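Long-range contacts in salivary nitrophorin (Cimex lectularius, PDB 2IMQ), which carries nitric oxide on a heme in the saliva of the bed bug and releases it into the victim during feeding, so that blood vessels widen: residues W14-H18 / A43-F49; F210-P216 / R244-K248; V88-H94 / T120-Y125. One frame throughout, in Å; residues are numbered along the deposited sequence.

Contact 1 (W14-H18 / A43-F49); sequences WNSGH and AVQGFGF. With HEM (protoporphyrin IX containing Fe), chain B.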
# COMPACT_ATOMS: atom_id res chain seq x y z
N TRP A 14 -5.75 -0.52 -0.32
CA TRP A 14 -7.06 -0.22 -0.86
C TRP A 14 -7.51 1.11 -0.34
O TRP A 14 -7.61 1.33 0.87
CB TRP A 14 -8.02 -1.29 -0.41
CG TRP A 14 -9.33 -1.34 -1.08
CD1 TRP A 14 -9.79 -0.59 -2.13
CD2 TRP A 14 -10.31 -2.32 -0.83
NE1 TRP A 14 -11.05 -1.01 -2.46
CE2 TRP A 14 -11.39 -2.08 -1.67
CE3 TRP A 14 -10.39 -3.39 0.07
CZ2 TRP A 14 -12.52 -2.88 -1.66
CZ3 TRP A 14 -11.50 -4.15 0.09
CH2 TRP A 14 -12.54 -3.91 -0.78
N ASN A 15 -7.82 2.01 -1.24
CA ASN A 15 -8.54 3.23 -0.89
C ASN A 15 -10.00 2.82 -0.83
O ASN A 15 -10.76 2.79 -1.83
CB ASN A 15 -8.27 4.33 -1.92
CG ASN A 15 -8.82 5.64 -1.47
OD1 ASN A 15 -9.74 5.63 -0.68
ND2 ASN A 15 -8.27 6.78 -1.93
N SER A 16 -10.37 2.43 0.37
CA SER A 16 -11.66 1.80 0.63
C SER A 16 -12.72 2.79 1.09
O SER A 16 -13.93 2.47 1.10
CB SER A 16 -11.44 0.69 1.67
OG SER A 16 -10.78 1.23 2.78
N GLY A 17 -12.36 4.02 1.46
CA GLY A 17 -13.38 5.03 1.76
C GLY A 17 -14.12 4.70 3.03
O GLY A 17 -13.49 4.46 4.08
N HIS A 18 -15.46 4.66 2.94
CA HIS A 18 -16.30 4.29 4.07
C HIS A 18 -16.64 2.81 4.07
O HIS A 18 -17.42 2.36 4.91
CB HIS A 18 -17.59 5.15 4.09
CG HIS A 18 -17.34 6.61 4.35
ND1 HIS A 18 -17.65 7.21 5.55
CD2 HIS A 18 -16.81 7.58 3.57
CE1 HIS A 18 -17.32 8.50 5.49
NE2 HIS A 18 -16.80 8.74 4.30
N ALA A 43 -2.77 -2.02 3.98
CA ALA A 43 -2.91 -0.59 4.15
C ALA A 43 -4.28 -0.20 3.57
O ALA A 43 -4.66 -0.60 2.46
CB ALA A 43 -1.82 0.21 3.45
N VAL A 44 -4.98 0.62 4.30
CA VAL A 44 -6.23 1.19 3.83
C VAL A 44 -6.25 2.69 4.01
O VAL A 44 -5.57 3.24 4.88
CB VAL A 44 -7.46 0.61 4.50
CG1 VAL A 44 -7.66 -0.75 4.09
CG2 VAL A 44 -7.38 0.69 5.99
N GLN A 45 -7.00 3.35 3.12
CA GLN A 45 -7.28 4.74 3.22
C GLN A 45 -8.75 4.88 3.17
O GLN A 45 -9.45 4.25 2.39
CB GLN A 45 -6.65 5.48 2.03
CG GLN A 45 -7.10 6.93 1.97
CD GLN A 45 -6.40 7.76 0.98
OE1 GLN A 45 -5.24 7.52 0.62
NE2 GLN A 45 -7.09 8.82 0.58
N GLY A 46 -9.25 5.81 3.99
CA GLY A 46 -10.66 6.02 4.05
C GLY A 46 -11.05 7.08 5.06
O GLY A 46 -10.35 8.08 5.27
N PHE A 47 -12.18 6.83 5.69
CA PHE A 47 -12.77 7.84 6.59
C PHE A 47 -13.35 7.21 7.83
O PHE A 47 -14.06 6.21 7.75
CB PHE A 47 -13.88 8.58 5.88
CG PHE A 47 -13.38 9.44 4.76
CD1 PHE A 47 -13.50 9.01 3.44
CD2 PHE A 47 -12.73 10.65 5.03
CE1 PHE A 47 -13.00 9.78 2.39
CE2 PHE A 47 -12.24 11.44 3.99
CZ PHE A 47 -12.37 11.01 2.67
N GLY A 48 -13.07 7.85 8.96
CA GLY A 48 -13.73 7.52 10.23
C GLY A 48 -13.20 6.27 10.93
O GLY A 48 -13.87 5.73 11.81
N PHE A 49 -12.01 5.80 10.59
CA PHE A 49 -11.52 4.57 11.20
C PHE A 49 -11.41 4.62 12.73
O PHE A 49 -11.83 3.68 13.37
CB PHE A 49 -10.14 4.20 10.67
CG PHE A 49 -10.10 3.92 9.19
CD1 PHE A 49 -9.10 4.45 8.41
CD2 PHE A 49 -11.04 3.10 8.60
CE1 PHE A 49 -9.07 4.20 7.06
CE2 PHE A 49 -10.97 2.80 7.23
CZ PHE A 49 -9.98 3.38 6.48
CHA HEM B . -8.46 -3.06 12.42
CHB HEM B . -8.46 -3.87 7.64
CHC HEM B . -12.22 -0.90 7.15
CHD HEM B . -12.07 0.19 11.79
C1A HEM B . -8.13 -3.57 11.19
C2A HEM B . -7.11 -4.55 10.91
C3A HEM B . -7.11 -4.73 9.57
C4A HEM B . -8.14 -3.92 8.99
CMA HEM B . -6.22 -5.70 8.80
CAA HEM B . -6.19 -5.27 11.92
CBA HEM B . -6.92 -6.61 12.19
CGA HEM B . -6.20 -7.44 13.25
O1A HEM B . -6.35 -7.14 14.43
O2A HEM B . -5.52 -8.44 12.90
C1B HEM B . -9.49 -3.15 7.11
C2B HEM B . -9.87 -3.14 5.72
C3B HEM B . -10.91 -2.33 5.57
C4B HEM B . -11.23 -1.80 6.87
CMB HEM B . -9.08 -3.99 4.78
CAB HEM B . -11.67 -1.97 4.30
CBB HEM B . -11.63 -2.75 3.22
C1C HEM B . -12.58 -0.35 8.35
C2C HEM B . -13.60 0.64 8.58
C3C HEM B . -13.58 0.88 9.89
C4C HEM B . -12.49 0.18 10.48
CMC HEM B . -14.64 1.15 7.58
CAC HEM B . -14.51 1.83 10.64
CBC HEM B . -14.57 3.13 10.36
C1D HEM B . -11.06 -0.55 12.35
C2D HEM B . -10.64 -0.42 13.73
C3D HEM B . -9.56 -1.43 13.93
C4D HEM B . -9.38 -2.08 12.66
CMD HEM B . -11.21 0.53 14.78
CAD HEM B . -8.81 -1.63 15.26
CBD HEM B . -9.82 -2.24 16.22
CGD HEM B . -9.13 -2.79 17.43
O1D HEM B . -9.86 -3.33 18.31
O2D HEM B . -7.87 -2.68 17.48
NA HEM B . -8.77 -3.21 10.01
NB HEM B . -10.32 -2.30 7.78
NC HEM B . -11.91 -0.58 9.51
ND HEM B . -10.27 -1.53 11.76
FE HEM B . -10.42 -2.00 9.80

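Contact 2 (F210-P216 / R244-K248); sequences FDGWTEP and RALYK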
# COMPACT_ATOMS: atom_id res chain seq x y z
N PHE A 210 9.83 10.36 -3.64
CA PHE A 210 9.89 8.94 -3.94
C PHE A 210 11.21 8.61 -4.65
O PHE A 210 11.24 7.68 -5.48
CB PHE A 210 8.66 8.43 -4.71
CG PHE A 210 7.35 8.67 -4.02
CD1 PHE A 210 6.46 9.63 -4.48
CD2 PHE A 210 7.01 7.93 -2.92
CE1 PHE A 210 5.27 9.82 -3.80
CE2 PHE A 210 5.82 8.14 -2.29
CZ PHE A 210 4.98 9.08 -2.71
N ASP A 211 12.29 9.36 -4.29
CA ASP A 211 13.61 9.25 -4.89
C ASP A 211 14.09 7.83 -4.78
O ASP A 211 14.24 7.36 -3.67
CB ASP A 211 14.64 10.19 -4.21
CG ASP A 211 15.86 10.39 -5.04
OD1 ASP A 211 16.47 11.46 -4.96
OD2 ASP A 211 16.28 9.53 -5.85
N GLY A 212 14.36 7.12 -5.91
CA GLY A 212 14.95 5.79 -5.82
C GLY A 212 14.02 4.64 -5.52
O GLY A 212 14.47 3.51 -5.38
N TRP A 213 12.74 4.94 -5.38
CA TRP A 213 11.73 3.93 -5.13
C TRP A 213 11.27 3.38 -6.46
O TRP A 213 11.16 4.11 -7.46
CB TRP A 213 10.58 4.51 -4.37
CG TRP A 213 10.85 4.88 -2.93
CD1 TRP A 213 11.43 6.02 -2.46
CD2 TRP A 213 10.51 4.10 -1.79
NE1 TRP A 213 11.52 5.98 -1.10
CE2 TRP A 213 10.94 4.81 -0.66
CE3 TRP A 213 9.87 2.87 -1.61
CZ2 TRP A 213 10.71 4.36 0.63
CZ3 TRP A 213 9.69 2.38 -0.36
CH2 TRP A 213 10.08 3.12 0.78
N THR A 214 10.99 2.09 -6.48
CA THR A 214 10.62 1.45 -7.72
C THR A 214 9.23 0.94 -7.60
O THR A 214 8.88 0.36 -6.60
CB THR A 214 11.59 0.30 -7.99
OG1 THR A 214 12.95 0.80 -7.99
CG2 THR A 214 11.34 -0.35 -9.32
N GLU A 215 8.47 1.04 -8.68
CA GLU A 215 7.20 0.37 -8.76
C GLU A 215 7.35 -0.87 -9.67
O GLU A 215 7.99 -0.80 -10.71
CB GLU A 215 6.15 1.30 -9.37
CG GLU A 215 4.76 0.73 -9.31
CD GLU A 215 3.67 1.66 -9.79
OE1 GLU A 215 3.99 2.67 -10.49
OE2 GLU A 215 2.48 1.42 -9.42
N PRO A 216 6.80 -2.00 -9.28
CA PRO A 216 6.80 -3.13 -10.23
C PRO A 216 6.09 -2.73 -11.52
O PRO A 216 5.28 -1.79 -11.55
CB PRO A 216 5.98 -4.17 -9.50
CG PRO A 216 6.10 -3.85 -8.09
CD PRO A 216 6.02 -2.28 -8.07
N ARG A 244 -0.88 1.98 -5.01
CA ARG A 244 0.39 1.65 -5.57
C ARG A 244 1.20 0.93 -4.53
O ARG A 244 1.01 1.09 -3.33
CB ARG A 244 1.18 2.92 -6.02
CG ARG A 244 0.36 3.93 -6.79
CD ARG A 244 -0.10 3.50 -8.18
NE ARG A 244 0.93 3.65 -9.18
CZ ARG A 244 1.09 4.72 -9.93
NH1 ARG A 244 0.26 5.77 -9.84
NH2 ARG A 244 2.12 4.77 -10.78
N ALA A 245 2.17 0.16 -5.02
CA ALA A 245 3.23 -0.42 -4.17
C ALA A 245 4.57 -0.05 -4.71
O ALA A 245 4.86 -0.30 -5.89
CB ALA A 245 3.10 -1.96 -4.14
N LEU A 246 5.38 0.55 -3.86
CA LEU A 246 6.74 0.93 -4.21
C LEU A 246 7.67 0.18 -3.27
O LEU A 246 7.35 -0.12 -2.12
CB LEU A 246 6.97 2.43 -3.99
CG LEU A 246 6.04 3.34 -4.69
CD1 LEU A 246 6.40 4.79 -4.34
CD2 LEU A 246 6.00 3.10 -6.20
N TYR A 247 8.86 -0.11 -3.77
CA TYR A 247 9.87 -0.80 -2.97
C TYR A 247 11.24 -0.23 -3.17
O TYR A 247 11.53 0.36 -4.19
CB TYR A 247 9.92 -2.30 -3.33
CG TYR A 247 10.35 -2.66 -4.71
CD1 TYR A 247 11.69 -3.01 -5.00
CD2 TYR A 247 9.48 -2.68 -5.76
CE1 TYR A 247 12.11 -3.36 -6.29
CE2 TYR A 247 9.89 -3.06 -7.03
CZ TYR A 247 11.18 -3.38 -7.31
OH TYR A 247 11.52 -3.74 -8.62
N LYS A 248 12.09 -0.46 -2.17
CA LYS A 248 13.46 0.01 -2.21
C LYS A 248 14.22 -0.77 -1.16
O LYS A 248 13.66 -1.20 -0.17
CB LYS A 248 13.52 1.51 -1.82
CG LYS A 248 14.78 2.28 -2.10
CD LYS A 248 14.53 3.77 -1.79
CE LYS A 248 15.82 4.53 -2.02
NZ LYS A 248 15.69 5.94 -1.82
O HOH W 1 13.88 0.86 -5.62

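Contact 3 (V88-H94 / T120-Y125); sequences VYCLEKH and TSFTIY. With HEM (protoporphyrin IX containing Fe), chain B.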
# COMPACT_ATOMS: atom_id res chain seq x y z
N VAL A 88 0.75 -4.96 9.93
CA VAL A 88 1.82 -5.81 9.48
C VAL A 88 1.75 -7.13 10.25
O VAL A 88 1.68 -7.10 11.48
CB VAL A 88 3.20 -5.14 9.65
CG1 VAL A 88 4.25 -6.03 9.11
CG2 VAL A 88 3.22 -3.79 8.90
N TYR A 89 1.78 -8.23 9.52
CA TYR A 89 1.81 -9.58 10.08
C TYR A 89 3.09 -10.25 9.64
O TYR A 89 3.61 -10.03 8.54
CB TYR A 89 0.64 -10.41 9.52
CG TYR A 89 -0.71 -9.89 9.79
CD1 TYR A 89 -1.34 -9.09 8.87
CD2 TYR A 89 -1.38 -10.18 10.96
CE1 TYR A 89 -2.61 -8.61 9.10
CE2 TYR A 89 -2.65 -9.71 11.19
CZ TYR A 89 -3.29 -8.91 10.24
OH TYR A 89 -4.53 -8.39 10.48
N CYS A 90 3.61 -11.14 10.52
CA CYS A 90 4.76 -11.92 10.16
C CYS A 90 4.60 -13.31 10.71
O CYS A 90 4.03 -13.46 11.78
CB CYS A 90 6.03 -11.27 10.71
SG CYS A 90 7.64 -12.08 10.31
N LEU A 91 5.08 -14.30 9.99
CA LEU A 91 5.03 -15.68 10.55
C LEU A 91 5.78 -15.70 11.87
O LEU A 91 6.91 -15.21 11.97
CB LEU A 91 5.59 -16.69 9.57
CG LEU A 91 4.75 -17.03 8.33
CD1 LEU A 91 5.51 -17.91 7.42
CD2 LEU A 91 3.40 -17.60 8.67
N GLU A 92 5.11 -16.24 12.89
CA GLU A 92 5.68 -16.30 14.22
C GLU A 92 7.05 -16.98 14.26
O GLU A 92 7.90 -16.60 15.03
CB GLU A 92 4.69 -17.04 15.13
CG GLU A 92 5.22 -17.42 16.49
CD GLU A 92 5.68 -16.24 17.30
OE1 GLU A 92 5.07 -15.15 17.14
OE2 GLU A 92 6.65 -16.41 18.08
N LYS A 93 7.28 -17.95 13.39
CA LYS A 93 8.57 -18.66 13.38
C LYS A 93 9.80 -17.78 13.09
O LYS A 93 10.91 -18.16 13.39
CB LYS A 93 8.50 -19.85 12.43
CG LYS A 93 8.45 -19.47 10.99
CD LYS A 93 8.74 -20.64 10.10
CE LYS A 93 8.36 -20.33 8.67
NZ LYS A 93 8.23 -21.56 7.86
N HIS A 94 9.62 -16.58 12.55
CA HIS A 94 10.76 -15.73 12.23
C HIS A 94 11.14 -14.78 13.37
O HIS A 94 12.17 -14.09 13.30
CB HIS A 94 10.42 -14.91 10.99
CG HIS A 94 10.15 -15.74 9.78
ND1 HIS A 94 10.97 -16.79 9.39
CD2 HIS A 94 9.19 -15.65 8.84
CE1 HIS A 94 10.52 -17.30 8.26
NE2 HIS A 94 9.45 -16.61 7.90
N THR A 120 5.77 1.41 9.97
CA THR A 120 6.01 0.30 10.92
C THR A 120 7.23 -0.43 10.46
O THR A 120 7.34 -0.84 9.30
CB THR A 120 4.77 -0.61 10.95
OG1 THR A 120 3.69 0.09 11.56
CG2 THR A 120 5.00 -1.88 11.77
N SER A 121 8.17 -0.66 11.40
CA SER A 121 9.43 -1.27 11.09
C SER A 121 9.76 -2.37 12.12
O SER A 121 9.34 -2.31 13.24
CB SER A 121 10.58 -0.25 11.13
OG SER A 121 10.37 0.81 10.20
N PHE A 122 10.54 -3.32 11.69
CA PHE A 122 10.93 -4.49 12.55
C PHE A 122 12.06 -5.22 11.92
O PHE A 122 12.34 -5.12 10.72
CB PHE A 122 9.72 -5.43 12.74
CG PHE A 122 9.28 -6.13 11.47
CD1 PHE A 122 9.78 -7.37 11.17
CD2 PHE A 122 8.34 -5.54 10.59
CE1 PHE A 122 9.43 -8.01 10.03
CE2 PHE A 122 7.98 -6.19 9.42
CZ PHE A 122 8.52 -7.41 9.13
N THR A 123 12.77 -5.99 12.76
CA THR A 123 13.93 -6.67 12.29
C THR A 123 13.77 -8.16 12.48
O THR A 123 13.38 -8.62 13.55
CB THR A 123 15.14 -6.19 13.12
OG1 THR A 123 15.44 -4.82 12.78
CG2 THR A 123 16.37 -6.98 12.80
N ILE A 124 14.08 -8.92 11.43
CA ILE A 124 14.16 -10.37 11.51
C ILE A 124 15.43 -10.80 10.81
O ILE A 124 15.79 -10.28 9.77
CB ILE A 124 12.89 -11.13 10.96
CG1 ILE A 124 12.52 -10.70 9.54
CG2 ILE A 124 11.74 -10.88 11.88
CD1 ILE A 124 11.40 -11.56 8.93
N TYR A 125 16.13 -11.76 11.43
CA TYR A 125 17.38 -12.26 10.89
C TYR A 125 18.37 -11.13 10.64
O TYR A 125 19.10 -11.11 9.63
CB TYR A 125 17.11 -13.09 9.65
CG TYR A 125 16.10 -14.19 9.88
CD1 TYR A 125 14.84 -14.16 9.29
CD2 TYR A 125 16.42 -15.32 10.65
CE1 TYR A 125 13.93 -15.15 9.49
CE2 TYR A 125 15.50 -16.34 10.85
CZ TYR A 125 14.27 -16.27 10.27
OH TYR A 125 13.37 -17.30 10.46
CHA HEM B . -8.46 -3.06 12.42
CHB HEM B . -8.46 -3.87 7.64
CHC HEM B . -12.22 -0.90 7.15
CHD HEM B . -12.07 0.19 11.79
C1A HEM B . -8.13 -3.57 11.19
C2A HEM B . -7.11 -4.55 10.91
C3A HEM B . -7.11 -4.73 9.57
C4A HEM B . -8.14 -3.92 8.99
CMA HEM B . -6.22 -5.70 8.80
CAA HEM B . -6.19 -5.27 11.92
CBA HEM B . -6.92 -6.61 12.19
CGA HEM B . -6.20 -7.44 13.25
O1A HEM B . -6.35 -7.14 14.43
O2A HEM B . -5.52 -8.44 12.90
C1B HEM B . -9.49 -3.15 7.11
C2B HEM B . -9.87 -3.14 5.72
C3B HEM B . -10.91 -2.33 5.57
C4B HEM B . -11.23 -1.80 6.87
CMB HEM B . -9.08 -3.99 4.78
CAB HEM B . -11.67 -1.97 4.30
CBB HEM B . -11.63 -2.75 3.22
C1C HEM B . -12.58 -0.35 8.35
C2C HEM B . -13.60 0.64 8.58
C3C HEM B . -13.58 0.88 9.89
C4C HEM B . -12.49 0.18 10.48
CMC HEM B . -14.64 1.15 7.58
CAC HEM B . -14.51 1.83 10.64
CBC HEM B . -14.57 3.13 10.36
C1D HEM B . -11.06 -0.55 12.35
C2D HEM B . -10.64 -0.42 13.73
C3D HEM B . -9.56 -1.43 13.93
C4D HEM B . -9.38 -2.08 12.66
CMD HEM B . -11.21 0.53 14.78
CAD HEM B . -8.81 -1.63 15.26
CBD HEM B . -9.82 -2.24 16.22
CGD HEM B . -9.13 -2.79 17.43
O1D HEM B . -9.86 -3.33 18.31
O2D HEM B . -7.87 -2.68 17.48
NA HEM B . -8.77 -3.21 10.01
NB HEM B . -10.32 -2.30 7.78
NC HEM B . -11.91 -0.58 9.51
ND HEM B . -10.27 -1.53 11.76
FE HEM B . -10.42 -2.00 9.80
O HOH W 2 14.64 -12.94 13.63

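Contact 1 (W14-H18 / A43-F49)
Trp-14 and Ala-43 open a ladder of backbone hydrogen bonds between two parallel strands: Trp-14 N donates to Ala-43 O at 3.0 Å, and Trp-14 O in turn accepts from Gln-45 N. Gln-45 O then takes two donors, Ser-16 N at 2.9 Å, nearly along the C=O axis, and Gly-17 N in the carbonyl plane on a lone pair. This double grip marks a beta bulge, where the register slips by one residue and Gly-17 comes to face Gly-46, their CA atoms 3.7 Å apart. Gly-17 has a positive phi, which glycine tolerates easily. The strands come so close here that Gly-46 CA makes a CA-H...O contact of 3.2 Å with Gly-17 O. Beyond the bulge Phe-47 N reaches the same oxygen from above its carbonyl plane.

Past the strand ends Phe-47 CB sits over one face of the His-18 imidazole, 3.6 Å from the ring centroid, a CH-pi contact; the two rings are nearly parallel at 22° but slid apart, so they barely overlap.

Among the polar side chains, Asn-15 and Gln-45 are neighbours on one face of the sheet, amide planes 36° apart. Asn-15 ND2 and Gln-45 NE2 are both donors and do not bond; ND2 is taken by Asp-171.

The other face meets the heme. Val-44 CG1, anti to the carbonyl carbon (chi1 -70°), lies 3.6 Å from the heme methyl CMB, and Trp-14 CZ3 touches the vinyl carbon CBB; from the loop beyond, Phe-49 turns its ring edge to pyrrole carbon C2C.

Strands 6-17 and 39-46, with helix 26-29 between them in sequence, form a beta-alpha-beta unit; strand 84-91 flanks 39-46 on its far side, and Arg-135 of strand 127-135 touches Gln-45 and Phe-47.

Contact 2 (F210-P216 / R244-K248)
Glu-215 and Arg-244 meet edge to edge with their planes tilted by 28°; both oxygens lie near the guanidinium plane, but NE comes to OE2 from outside the carboxylate plane. Arg-244 grips side-on: NE gives a bond of 2.7 Å to Glu-215 OE2 and NH2 one of 2.8 Å to Glu-215 OE1, both on the syn side. The arginine chain folds back at its second and third torsions (chi2 -69°, chi3 -81°), which brings NE and NH2 round to the extended glutamate. Tyr-260 also bonds OE2, while Asp-199 pairs with Arg-244 NH1, so two acids hold the guanidinium.

At the other end the fully extended Lys-248 crosses the Trp-213 indole at about a right angle. Its CD rides over the five-membered ring, 3.8 Å from the centroid and almost on the normal, and the chain carries NZ on to Asp-211 O at 2.7 Å.

Leu-246 splits its branches, CD1 against Phe-210 CD2 and CD2 against Glu-215 CB. Tyr-247 offers a ring face to Thr-214 CB, with Pro-216 CG against its CE2.

Thr-214 and Tyr-247 are an antiparallel hydrogen-bonded pair, N to O both ways at 2.9 Å; a water links Tyr-247 O with Gly-212 O and Thr-214 OG1.

A type II turn, Phe-210 to Trp-213, thus runs into a single beta bridge on 243-248, an outermost strand in this DNase I-like beta-sandwich.

Contact 3 (V88-H94 / T120-Y125)
Strands 88-91 and 120-124 run almost parallel, 16° between their directions, but their axes stay 9.4 Å apart, so side chains and not backbone bonds join them. Val-88 meets Thr-120 tip to tip, CG2 to CG2 at 3.9 Å, while its other branch, CG1, set anti to the backbone N (chi1 -177°), lies 3.7 Å from Phe-122 CE2. Cys-90 SG rests 4.0 Å from Ile-124 CD1 and stands obliquely beside the Phe-122 ring.

This is facing-sheet packing of a beta-sandwich: 84-91 belongs to the six-stranded sheet, 116-124 to the five-stranded one, and Leu-76 of strand 73-80 adds to the apolar layer. Tyr-89 leaves on the other side of the strand, and its OH donates to the heme propionate oxygen O2A at 2.6 Å.

Beyond the strand ends the chemistry turns polar. From the short 3-10 segment 92-94, His-94 ND1 shares a hydrogen bond of 2.7 Å with Tyr-125 OH, each atom near the plane of the other's ring, the planes 72° apart. His-94 NE2 is bonded to Asp-38, so both nitrogens are engaged and the imidazole's rotation is fixed. A water spans His-94 O and Tyr-125 N.

Contact 3 is the most buried of the three; contacts 1 and 2 are each partly buried and lie on opposite sides of the chain's centre, about 21 Å apart between centres. Contact 1 works within the six-stranded sheet, and contact 3 spans from that sheet to the five-stranded one, whose edge strand carries contact 2. Their chemistry follows: backbone bonds between neighbouring strands in contact 1, ion pairing and a lysine over an indole where a loop covers an edge strand in contact 2, apolar side chains between sheets, closed by a histidine-tyrosine hydrogen bond, in contact 3. The heme makes mostly van der Waals contacts round its vinyls and a methyl with contact 1, and a propionate bond with contact 3.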